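TqaA (PDB 5EJD) is a fungal nonribosomal peptide synthetase whose C-terminal condensation-like domain, the piece described here, takes 4'-phosphopantetheine into its pocket and probably releases the finished peptide by cyclisation. Local coordinates at residues 78-83 with 107-112; 171-176 with 317-322; 298-303 with 376-381. One frame throughout, in Å; residues are numbered along the deposited sequence.

Contact 1. Residues 78-83 with 107-112; sequences TCQSLV and NLDVKV
Gln80, on helix 72-85, reaches across to the extended loop 107-112 and pairs its amide with the backbone on both sides of Asp109. From CB the chain leaves with CG anti to the backbone N (chi1 177°), then bends at the next bond, which swings the amide away from the helix and alongside the loop. Gln80 CD comes to rest 3.8 Å from Val110 N, and the two polar tips divide the work. Gln80 OE1 accepts from Val110 N at 2.8 Å in a nearly straight bond. Gln80 NE2 donates to Leu108 O at 3.0 Å. The second bond lies in the carbonyl plane of Leu108 and almost exactly in the plane of the Gln80 amide. NE2 also serves Asp84, one helical turn further on. Gln80 OE1 touches apolar carbon too, since Val110 CB sits 3.5 Å from it.

Beside the amide the contact is apolar. Val110 directs CG2 onto Val83, with CG2 to CG2 at 3.8 Å, and the two branched side chains meet at a slant. Leu108 CD2 approaches Val83 CG1 at 4.2 Å, and at the other end Cys79 CB stands 4.4 Å from Val110 CG1. Alternation in the extended loop explains the choice of residues: Leu108, Val110 and Val112 supply the apolar contacts, whereas the CB atoms of Asp109 and Lys111 point away from the helix. Phe150 of strand 149-154 packs against Cys79, Val83 and Val110.

A glutamine suits its place because a primary amide offers a donor and an acceptor side by side, matching the C=O of Leu108 and the N-H of Val110, which an extended backbone turns to the same side. The pairing fixes the rotation of the amide and satisfies two backbone groups of a segment that is not itself a strand.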
loop_
_atom_site.group_PDB
_atom_site.type_symbol
_atom_site.label_atom_id
_atom_site.label_comp_id
_atom_site.label_asym_id
_atom_site.label_seq_id
_atom_site.Cartn_x
_atom_site.Cartn_y
_atom_site.Cartn_z
ATOM N N THR A 78 -19.683 -9.342 -14.404
ATOM C CA THR A 78 -19.005 -9.083 -13.152
ATOM C C THR A 78 -17.973 -7.958 -13.310
ATOM O O THR A 78 -17.885 -7.069 -12.470
ATOM C CB THR A 78 -18.379 -10.368 -12.619
ATOM O OG1 THR A 78 -19.431 -11.290 -12.312
ATOM C CG2 THR A 78 -17.561 -10.109 -11.337
ATOM N N CYS A 79 -17.224 -7.980 -14.406
ATOM C CA CYS A 79 -16.306 -6.897 -14.731
ATOM C C CYS A 79 -17.013 -5.553 -14.740
ATOM O O CYS A 79 -16.540 -4.587 -14.127
ATOM C CB CYS A 79 -15.644 -7.157 -16.079
ATOM S SG CYS A 79 -14.639 -8.674 -16.098
ATOM N N GLN A 80 -18.169 -5.497 -15.397
ATOM C CA GLN A 80 -18.955 -4.265 -15.430
ATOM C C GLN A 80 -19.386 -3.817 -14.011
ATOM O O GLN A 80 -19.223 -2.662 -13.644
ATOM C CB GLN A 80 -20.186 -4.466 -16.303
ATOM C CG GLN A 80 -21.137 -3.277 -16.369
ATOM C CD GLN A 80 -20.529 -2.094 -17.071
ATOM O OE1 GLN A 80 -20.112 -2.174 -18.223
ATOM N NE2 GLN A 80 -20.486 -0.963 -16.382
ATOM N N SER A 81 -19.899 -4.742 -13.218
ATOM C CA SER A 81 -20.369 -4.411 -11.889
ATOM C C SER A 81 -19.247 -3.987 -10.956
ATOM O O SER A 81 -19.457 -3.181 -10.051
ATOM C CB SER A 81 -21.040 -5.610 -11.262
ATOM O OG SER A 81 -22.241 -5.844 -11.930
ATOM N N LEU A 82 -18.078 -4.592 -11.126
ATOM C CA LEU A 82 -16.951 -4.268 -10.277
ATOM C C LEU A 82 -16.530 -2.806 -10.484
ATOM O O LEU A 82 -16.286 -2.081 -9.528
ATOM C CB LEU A 82 -15.790 -5.179 -10.604
ATOM C CG LEU A 82 -14.601 -5.029 -9.656
ATOM C CD1 LEU A 82 -14.956 -5.557 -8.289
ATOM C CD2 LEU A 82 -13.400 -5.792 -10.209
ATOM N N VAL A 83 -16.512 -2.384 -11.734
ATOM C CA VAL A 83 -16.179 -1.029 -12.085
ATOM C C VAL A 83 -17.268 -0.051 -11.610
ATOM O O VAL A 83 -16.943 1.053 -11.174
ATOM C CB VAL A 83 -15.919 -0.920 -13.592
ATOM C CG1 VAL A 83 -15.691 0.517 -14.025
ATOM C CG2 VAL A 83 -14.680 -1.728 -13.925
ATOM N N ASN A 107 -21.444 6.335 -15.817
ATOM C CA ASN A 107 -22.077 5.784 -17.020
ATOM C C ASN A 107 -21.042 5.160 -17.948
ATOM O O ASN A 107 -21.055 5.365 -19.180
ATOM C CB ASN A 107 -22.853 6.876 -17.751
ATOM C CG ASN A 107 -23.968 7.473 -16.867
ATOM O OD1 ASN A 107 -23.986 8.688 -16.603
ATOM N ND2 ASN A 107 -24.870 6.618 -16.358
ATOM N N LEU A 108 -20.133 4.392 -17.356
ATOM C CA LEU A 108 -19.001 3.861 -18.092
ATOM C C LEU A 108 -19.294 2.417 -18.450
ATOM O O LEU A 108 -19.464 1.600 -17.565
ATOM C CB LEU A 108 -17.735 3.959 -17.274
ATOM C CG LEU A 108 -16.506 3.546 -18.031
ATOM C CD1 LEU A 108 -16.125 4.609 -19.059
ATOM C CD2 LEU A 108 -15.357 3.359 -17.088
ATOM N N ASP A 109 -19.355 2.127 -19.753
ATOM C CA ASP A 109 -19.540 0.765 -20.233
ATOM C C ASP A 109 -18.206 0.058 -20.391
ATOM O O ASP A 109 -17.327 0.552 -21.045
ATOM C CB ASP A 109 -20.297 0.757 -21.552
ATOM C CG ASP A 109 -21.793 0.826 -21.371
ATOM O OD1 ASP A 109 -22.370 0.485 -20.294
ATOM O OD2 ASP A 109 -22.403 1.222 -22.359
ATOM N N VAL A 110 -18.062 -1.068 -19.720
ATOM C CA VAL A 110 -16.824 -1.827 -19.752
ATOM C C VAL A 110 -16.841 -2.822 -20.893
ATOM O O VAL A 110 -17.770 -3.580 -21.025
ATOM C CB VAL A 110 -16.626 -2.583 -18.428
ATOM C CG1 VAL A 110 -15.464 -3.556 -18.545
ATOM C CG2 VAL A 110 -16.366 -1.583 -17.306
ATOM N N LYS A 111 -15.828 -2.767 -21.739
ATOM C CA LYS A 111 -15.742 -3.646 -22.910
ATOM C C LYS A 111 -14.583 -4.555 -22.685
ATOM O O LYS A 111 -13.448 -4.121 -22.554
ATOM C CB LYS A 111 -15.522 -2.835 -24.200
ATOM C CG LYS A 111 -16.645 -1.852 -24.523
ATOM C CD LYS A 111 -17.951 -2.585 -24.793
ATOM C CE LYS A 111 -19.002 -1.670 -25.433
ATOM N NZ LYS A 111 -20.251 -1.544 -24.619
ATOM N N VAL A 112 -14.863 -5.840 -22.636
ATOM C CA VAL A 112 -13.844 -6.817 -22.420
ATOM C C VAL A 112 -13.159 -7.167 -23.736
ATOM O O VAL A 112 -13.802 -7.349 -24.731
ATOM C CB VAL A 112 -14.446 -8.079 -21.795
ATOM C CG1 VAL A 112 -13.367 -9.106 -21.499
ATOM C CG2 VAL A 112 -15.146 -7.723 -20.494
#

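Contact 2. Residues 171-176 with 317-322; sequences QWDGVS and CTLNFV. With PNS (4'-phosphopantetheine), chain R.
Asp173 holds CG between its backbone N and carbonyl carbon (chi1 58°), turning the carboxylate toward the backbone of Thr318, whose OG1 takes the same position (chi1 64°). Asp173 OD2 accepts from Thr318 N at 3.0 Å, on its anti side and somewhat out of the carboxylate plane. It also forms a salt bridge to Arg304, while Thr318 OG1 bonds to Asn302 O. Asp173 OD1 turns back on its own loop: Ser176 OG reaches it at 2.7 Å from above the plane. Ser176 N meets the same oxygen nearly along the C-O axis, an Asx motif. The carboxylate is thus held from several directions, consistent with a structural role for the aspartate of the SHxxxDG sequence, the counterpart in fungal terminal condensation domains of HHxxxDG.

Leu319 CG lies 3.8 Å from Asp173 CB, and Cys317 CB is 3.6 Å from Trp172 O. Gly174 suits its position because a CB would crowd C43 of the phosphopantetheine, whose S44 stands 3.7 Å from Trp172 CZ3.

The loop 171-176 leads from strand 160-168 to helix 177-188; residues 317-319, touched by Phe52 of helix 47-54 and Tyr202 of helix 199-208, run into strand 320-327.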
loop_
_atom_site.group_PDB
_atom_site.type_symbol
_atom_site.label_atom_id
_atom_site.label_comp_id
_atom_site.label_asym_id
_atom_site.label_seq_id
_atom_site.Cartn_x
_atom_site.Cartn_y
_atom_site.Cartn_z
ATOM N N GLN A 171 -3.929 3.084 -8.534
ATOM C CA GLN A 171 -5.301 2.729 -8.302
ATOM C C GLN A 171 -5.490 1.650 -7.249
ATOM O O GLN A 171 -6.616 1.223 -7.014
ATOM C CB GLN A 171 -5.939 2.260 -9.616
ATOM C CG GLN A 171 -5.959 3.314 -10.653
ATOM C CD GLN A 171 -6.378 2.769 -12.010
ATOM O OE1 GLN A 171 -5.580 2.144 -12.701
ATOM N NE2 GLN A 171 -7.599 3.112 -12.445
ATOM N N TRP A 172 -4.422 1.167 -6.634
ATOM C CA TRP A 172 -4.572 0.148 -5.610
ATOM C C TRP A 172 -3.413 0.186 -4.640
ATOM O O TRP A 172 -2.387 0.759 -4.927
ATOM C CB TRP A 172 -4.656 -1.262 -6.261
ATOM C CG TRP A 172 -3.417 -1.690 -6.963
ATOM C CD1 TRP A 172 -3.105 -1.451 -8.242
ATOM C CD2 TRP A 172 -2.318 -2.427 -6.413
ATOM N NE1 TRP A 172 -1.856 -2.006 -8.557
ATOM C CE2 TRP A 172 -1.358 -2.599 -7.435
ATOM C CE3 TRP A 172 -2.051 -2.962 -5.150
ATOM C CZ2 TRP A 172 -0.154 -3.267 -7.229
ATOM C CZ3 TRP A 172 -0.828 -3.635 -4.939
ATOM C CH2 TRP A 172 0.100 -3.761 -5.967
ATOM N N ASP A 173 -3.587 -0.478 -3.515
ATOM C CA ASP A 173 -2.489 -0.777 -2.638
ATOM C C ASP A 173 -2.661 -2.127 -1.951
ATOM O O ASP A 173 -3.663 -2.807 -2.145
ATOM C CB ASP A 173 -2.329 0.338 -1.628
ATOM C CG ASP A 173 -3.558 0.574 -0.801
ATOM O OD1 ASP A 173 -4.404 -0.352 -0.585
ATOM O OD2 ASP A 173 -3.651 1.743 -0.324
ATOM N N GLY A 174 -1.695 -2.501 -1.125
ATOM C CA GLY A 174 -1.660 -3.848 -0.589
ATOM C C GLY A 174 -2.791 -4.181 0.362
ATOM O O GLY A 174 -3.254 -5.311 0.422
ATOM N N VAL A 175 -3.242 -3.180 1.101
ATOM C CA VAL A 175 -4.358 -3.372 1.974
ATOM C C VAL A 175 -5.652 -3.644 1.210
ATOM O O VAL A 175 -6.454 -4.446 1.633
ATOM C CB VAL A 175 -4.560 -2.133 2.829
ATOM C CG1 VAL A 175 -5.862 -2.230 3.600
ATOM C CG2 VAL A 175 -3.380 -1.959 3.765
ATOM N N SER A 176 -5.842 -2.986 0.080
ATOM C CA SER A 176 -7.141 -2.939 -0.586
ATOM C C SER A 176 -7.258 -3.862 -1.835
ATOM O O SER A 176 -8.343 -4.271 -2.187
ATOM C CB SER A 176 -7.470 -1.468 -0.963
ATOM O OG SER A 176 -6.636 -0.985 -2.038
ATOM N N CYS A 317 -5.019 3.886 -3.784
ATOM C CA CYS A 317 -3.643 3.955 -3.355
ATOM C C CYS A 317 -3.499 5.032 -2.284
ATOM O O CYS A 317 -3.243 6.182 -2.595
ATOM C CB CYS A 317 -2.752 4.271 -4.544
ATOM S SG CYS A 317 -1.001 4.360 -4.116
ATOM N N THR A 318 -3.690 4.639 -1.027
ATOM C CA THR A 318 -3.552 5.551 0.088
ATOM C C THR A 318 -2.118 5.505 0.654
ATOM O O THR A 318 -1.813 6.242 1.535
ATOM C CB THR A 318 -4.520 5.217 1.216
ATOM O OG1 THR A 318 -4.196 3.938 1.741
ATOM C CG2 THR A 318 -5.944 5.197 0.734
ATOM N N LEU A 319 -1.248 4.652 0.117
ATOM C CA LEU A 319 0.151 4.596 0.518
ATOM C C LEU A 319 0.795 5.952 0.562
ATOM O O LEU A 319 0.477 6.822 -0.236
ATOM C CB LEU A 319 1.000 3.861 -0.524
ATOM C CG LEU A 319 0.771 2.410 -0.685
ATOM C CD1 LEU A 319 1.782 1.893 -1.673
ATOM C CD2 LEU A 319 0.907 1.711 0.651
ATOM N N ASN A 320 1.780 6.081 1.437
ATOM C CA ASN A 320 2.584 7.262 1.461
ATOM C C ASN A 320 4.035 6.895 1.728
ATOM O O ASN A 320 4.305 5.870 2.364
ATOM C CB ASN A 320 2.050 8.247 2.514
ATOM C CG ASN A 320 2.439 9.688 2.203
ATOM O OD1 ASN A 320 3.079 9.965 1.189
ATOM N ND2 ASN A 320 2.043 10.600 3.062
ATOM N N PHE A 321 4.948 7.699 1.190
ATOM C CA PHE A 321 6.389 7.513 1.402
ATOM C C PHE A 321 6.882 8.704 2.192
ATOM O O PHE A 321 6.847 9.865 1.691
ATOM C CB PHE A 321 7.097 7.413 0.085
ATOM C CG PHE A 321 6.441 6.491 -0.864
ATOM C CD1 PHE A 321 6.522 5.124 -0.670
ATOM C CD2 PHE A 321 5.727 6.976 -1.928
ATOM C CE1 PHE A 321 5.880 4.243 -1.523
ATOM C CE2 PHE A 321 5.112 6.107 -2.809
ATOM C CZ PHE A 321 5.178 4.735 -2.598
ATOM N N VAL A 322 7.269 8.460 3.442
ATOM C CA VAL A 322 7.583 9.555 4.358
ATOM C C VAL A 322 8.930 9.377 5.045
ATOM O O VAL A 322 9.489 8.289 5.035
ATOM C CB VAL A 322 6.500 9.727 5.426
ATOM C CG1 VAL A 322 5.162 10.058 4.788
ATOM C CG2 VAL A 322 6.373 8.481 6.301
HETATM O O23 PNS R . 3.820 -3.979 11.989
HETATM P P24 PNS R . 4.143 -2.509 11.866
HETATM O O26 PNS R . 5.200 -1.997 12.764
HETATM O O27 PNS R . 4.134 -1.996 10.320
HETATM C C28 PNS R . 4.615 -0.776 9.788
HETATM C C29 PNS R . 4.374 -0.573 8.221
HETATM C C30 PNS R . 5.471 -1.531 7.887
HETATM C C31 PNS R . 4.680 0.926 8.391
HETATM C C32 PNS R . 2.896 -1.036 8.034
HETATM O O33 PNS R . 2.038 -0.304 8.996
HETATM C C34 PNS R . 2.487 -0.507 6.674
HETATM O O35 PNS R . 2.040 0.641 6.554
HETATM N N36 PNS R . 2.593 -0.913 5.451
HETATM C C37 PNS R . 3.068 -2.060 4.821
HETATM C C38 PNS R . 2.108 -2.498 3.729
HETATM C C39 PNS R . 2.234 -1.868 2.367
HETATM O O40 PNS R . 1.818 -0.752 2.212
HETATM N N41 PNS R . 2.710 -2.644 1.395
HETATM C C42 PNS R . 2.900 -2.219 0.032
HETATM C C43 PNS R . 1.612 -1.903 -0.656
HETATM S S44 PNS R . 1.643 -2.499 -2.360
#

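Contact 3. Residues 298-303 with 376-381; sequences GHTVNG and SLIVQH. With PNS (4'-phosphopantetheine), chain R.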
loop_
_atom_site.group_PDB
_atom_site.type_symbol
_atom_site.label_atom_id
_atom_site.label_comp_id
_atom_site.label_asym_id
_atom_site.label_seq_id
_atom_site.Cartn_x
_atom_site.Cartn_y
_atom_site.Cartn_z
ATOM N N GLY A 298 13.548 7.080 3.651
ATOM C CA GLY A 298 12.123 6.983 3.431
ATOM C C GLY A 298 11.579 5.619 3.830
ATOM O O GLY A 298 12.308 4.614 3.853
ATOM N N HIS A 299 10.293 5.592 4.140
ATOM C CA HIS A 299 9.604 4.332 4.292
ATOM C C HIS A 299 8.161 4.456 3.947
ATOM O O HIS A 299 7.607 5.544 3.895
ATOM C CB HIS A 299 9.826 3.735 5.696
ATOM C CG HIS A 299 9.037 4.400 6.766
ATOM N ND1 HIS A 299 8.437 3.692 7.779
ATOM C CD2 HIS A 299 8.746 5.703 6.995
ATOM C CE1 HIS A 299 7.786 4.521 8.576
ATOM N NE2 HIS A 299 7.955 5.747 8.120
ATOM N N THR A 300 7.568 3.311 3.635
ATOM C CA THR A 300 6.188 3.232 3.111
ATOM C C THR A 300 5.228 2.985 4.229
ATOM O O THR A 300 5.427 2.103 5.036
ATOM C CB THR A 300 6.070 2.095 2.126
ATOM O OG1 THR A 300 7.035 2.284 1.079
ATOM C CG2 THR A 300 4.693 2.086 1.532
ATOM N N VAL A 301 4.228 3.834 4.323
ATOM C CA VAL A 301 3.199 3.704 5.336
ATOM C C VAL A 301 1.844 3.595 4.638
ATOM O O VAL A 301 1.699 4.045 3.516
ATOM C CB VAL A 301 3.206 4.871 6.332
ATOM C CG1 VAL A 301 4.512 4.909 7.104
ATOM C CG2 VAL A 301 2.939 6.196 5.626
ATOM N N ASN A 302 0.862 3.005 5.325
ATOM C CA ASN A 302 -0.353 2.620 4.668
ATOM C C ASN A 302 -1.353 3.726 4.495
ATOM O O ASN A 302 -2.267 3.631 3.659
ATOM C CB ASN A 302 -0.980 1.415 5.348
ATOM C CG ASN A 302 -1.377 1.685 6.776
ATOM O OD1 ASN A 302 -2.289 2.436 7.039
ATOM N ND2 ASN A 302 -0.687 1.058 7.710
ATOM N N GLY A 303 -1.202 4.781 5.278
ATOM C CA GLY A 303 -2.028 5.981 5.084
ATOM C C GLY A 303 -3.487 5.884 5.515
ATOM O O GLY A 303 -4.305 6.766 5.179
ATOM N N SER A 376 15.762 9.071 -1.447
ATOM C CA SER A 376 16.711 8.279 -2.207
ATOM C C SER A 376 16.775 6.828 -1.764
ATOM O O SER A 376 17.327 5.996 -2.467
ATOM C CB SER A 376 18.118 8.900 -2.217
ATOM O OG SER A 376 18.494 9.271 -0.929
ATOM N N LEU A 377 16.261 6.540 -0.583
ATOM C CA LEU A 377 16.156 5.159 -0.108
ATOM C C LEU A 377 14.761 4.975 0.530
ATOM O O LEU A 377 14.310 5.836 1.313
ATOM C CB LEU A 377 17.208 4.858 0.918
ATOM C CG LEU A 377 17.095 3.444 1.455
ATOM C CD1 LEU A 377 17.583 2.448 0.458
ATOM C CD2 LEU A 377 17.929 3.293 2.705
ATOM N N ILE A 378 14.061 3.913 0.140
ATOM C CA ILE A 378 12.755 3.656 0.680
ATOM C C ILE A 378 12.657 2.194 1.116
ATOM O O ILE A 378 12.937 1.295 0.324
ATOM C CB ILE A 378 11.653 3.947 -0.323
ATOM C CG1 ILE A 378 11.791 5.356 -0.839
ATOM C CG2 ILE A 378 10.286 3.759 0.324
ATOM C CD1 ILE A 378 10.840 5.714 -1.945
ATOM N N VAL A 379 12.245 1.974 2.368
ATOM C CA VAL A 379 12.048 0.651 2.889
ATOM C C VAL A 379 10.551 0.346 2.982
ATOM O O VAL A 379 9.822 1.122 3.591
ATOM C CB VAL A 379 12.637 0.549 4.281
ATOM C CG1 VAL A 379 12.365 -0.822 4.863
ATOM C CG2 VAL A 379 14.119 0.802 4.236
ATOM N N GLN A 380 10.100 -0.753 2.350
ATOM C CA GLN A 380 8.709 -1.211 2.479
ATOM C C GLN A 380 8.646 -2.539 3.116
ATOM O O GLN A 380 8.953 -3.536 2.445
ATOM C CB GLN A 380 7.990 -1.610 1.209
ATOM C CG GLN A 380 7.782 -0.559 0.239
ATOM C CD GLN A 380 6.484 -0.660 -0.537
ATOM O OE1 GLN A 380 5.888 -1.716 -0.836
ATOM N NE2 GLN A 380 6.108 0.475 -0.953
ATOM N N HIS A 381 8.074 -2.603 4.282
ATOM C CA HIS A 381 7.828 -3.878 4.806
ATOM C C HIS A 381 6.424 -4.335 4.336
ATOM O O HIS A 381 5.434 -3.653 4.549
ATOM C CB HIS A 381 7.959 -3.845 6.317
ATOM C CG HIS A 381 7.726 -5.174 6.932
ATOM N ND1 HIS A 381 8.574 -6.238 6.728
ATOM C CD2 HIS A 381 6.719 -5.641 7.699
ATOM C CE1 HIS A 381 8.135 -7.289 7.394
ATOM N NE2 HIS A 381 7.001 -6.961 7.985
HETATM O O23 PNS R . 3.820 -3.979 11.989
HETATM P P24 PNS R . 4.143 -2.509 11.866
HETATM O O26 PNS R . 5.200 -1.997 12.764
HETATM O O27 PNS R . 4.134 -1.996 10.320
HETATM C C28 PNS R . 4.615 -0.776 9.788
HETATM C C29 PNS R . 4.374 -0.573 8.221
HETATM C C30 PNS R . 5.471 -1.531 7.887
HETATM C C31 PNS R . 4.680 0.926 8.391
HETATM C C32 PNS R . 2.896 -1.036 8.034
HETATM O O33 PNS R . 2.038 -0.304 8.996
HETATM C C34 PNS R . 2.487 -0.507 6.674
HETATM O O35 PNS R . 2.040 0.641 6.554
HETATM N N36 PNS R . 2.593 -0.913 5.451
HETATM C C37 PNS R . 3.068 -2.060 4.821
HETATM C C38 PNS R . 2.108 -2.498 3.729
HETATM C C39 PNS R . 2.234 -1.868 2.367
HETATM O O40 PNS R . 1.818 -0.752 2.212
HETATM N N41 PNS R . 2.710 -2.644 1.395
HETATM C C42 PNS R . 2.900 -2.219 0.032
HETATM C C43 PNS R . 1.612 -1.903 -0.656
HETATM S S44 PNS R . 1.643 -2.499 -2.360
HETATM O O HOH W 1 7.394 0.182 5.183
#
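Thr300 and Gln380 lie on neighbouring parallel strands, and their side chains cross at a slant, Gln380 CG passing 3.7 Å from Thr300 CB. Thr300 OG1 stands beside the backbone N (chi1 -57°), facing Gln380 CG and, at 3.6 Å, Ile378 CG2. Gln380 carries on toward C42 of the phosphopantetheine arm. An alanine here takes away the chain lying across Thr300, which would probably open a gap beside the threonine and the C42 end of the ligand. The CB atoms of His299 and Val379 point to the face opposite that of Ile378.

Gly298 suits the start of the pairing, because a CB would clash with Leu377 O. Its N donates to Leu377 O at 2.8 Å, its O accepts from Val379 N, and Thr300 N continues to Val379 O. Beyond that bond a water gives to Thr300 O and Val379 O and accepts from His381 N. Past the strand end, Asn302 ND2 donates to the ligand's O35 at 3.0 Å.

Strand 377-381 lies between 294-301 and 423-429, whose Trp424 and Phe426 pack on Ile378 and Gln380 respectively. Helix 274-289 covers the face of Val379, its Lys279 bonding His299 ND1; Phe321 of strand 320-327 packs on Thr300.

Contacts 2 and 3 are buried near the middle of the chain and both touch the phosphopantetheine, whereas contact 1 is only partly buried, with its centre about 23 Å from that of contact 2 and 33 Å from that of contact 3. Strands 294-301 and 320-327 are neighbours in one sheet, so contacts 2 and 3 meet directly, Asn320 O lying 2.8 Å from Val301 N, a probable hydrogen bond. The chemistry follows the place: side-chain amide to loop backbone beside an apolar patch in contact 1, one buried carboxylate bonded by both segments and by Arg304 in contact 2, parallel strand pairing extended by a water in contact 3. The last two line the pocket from different elements.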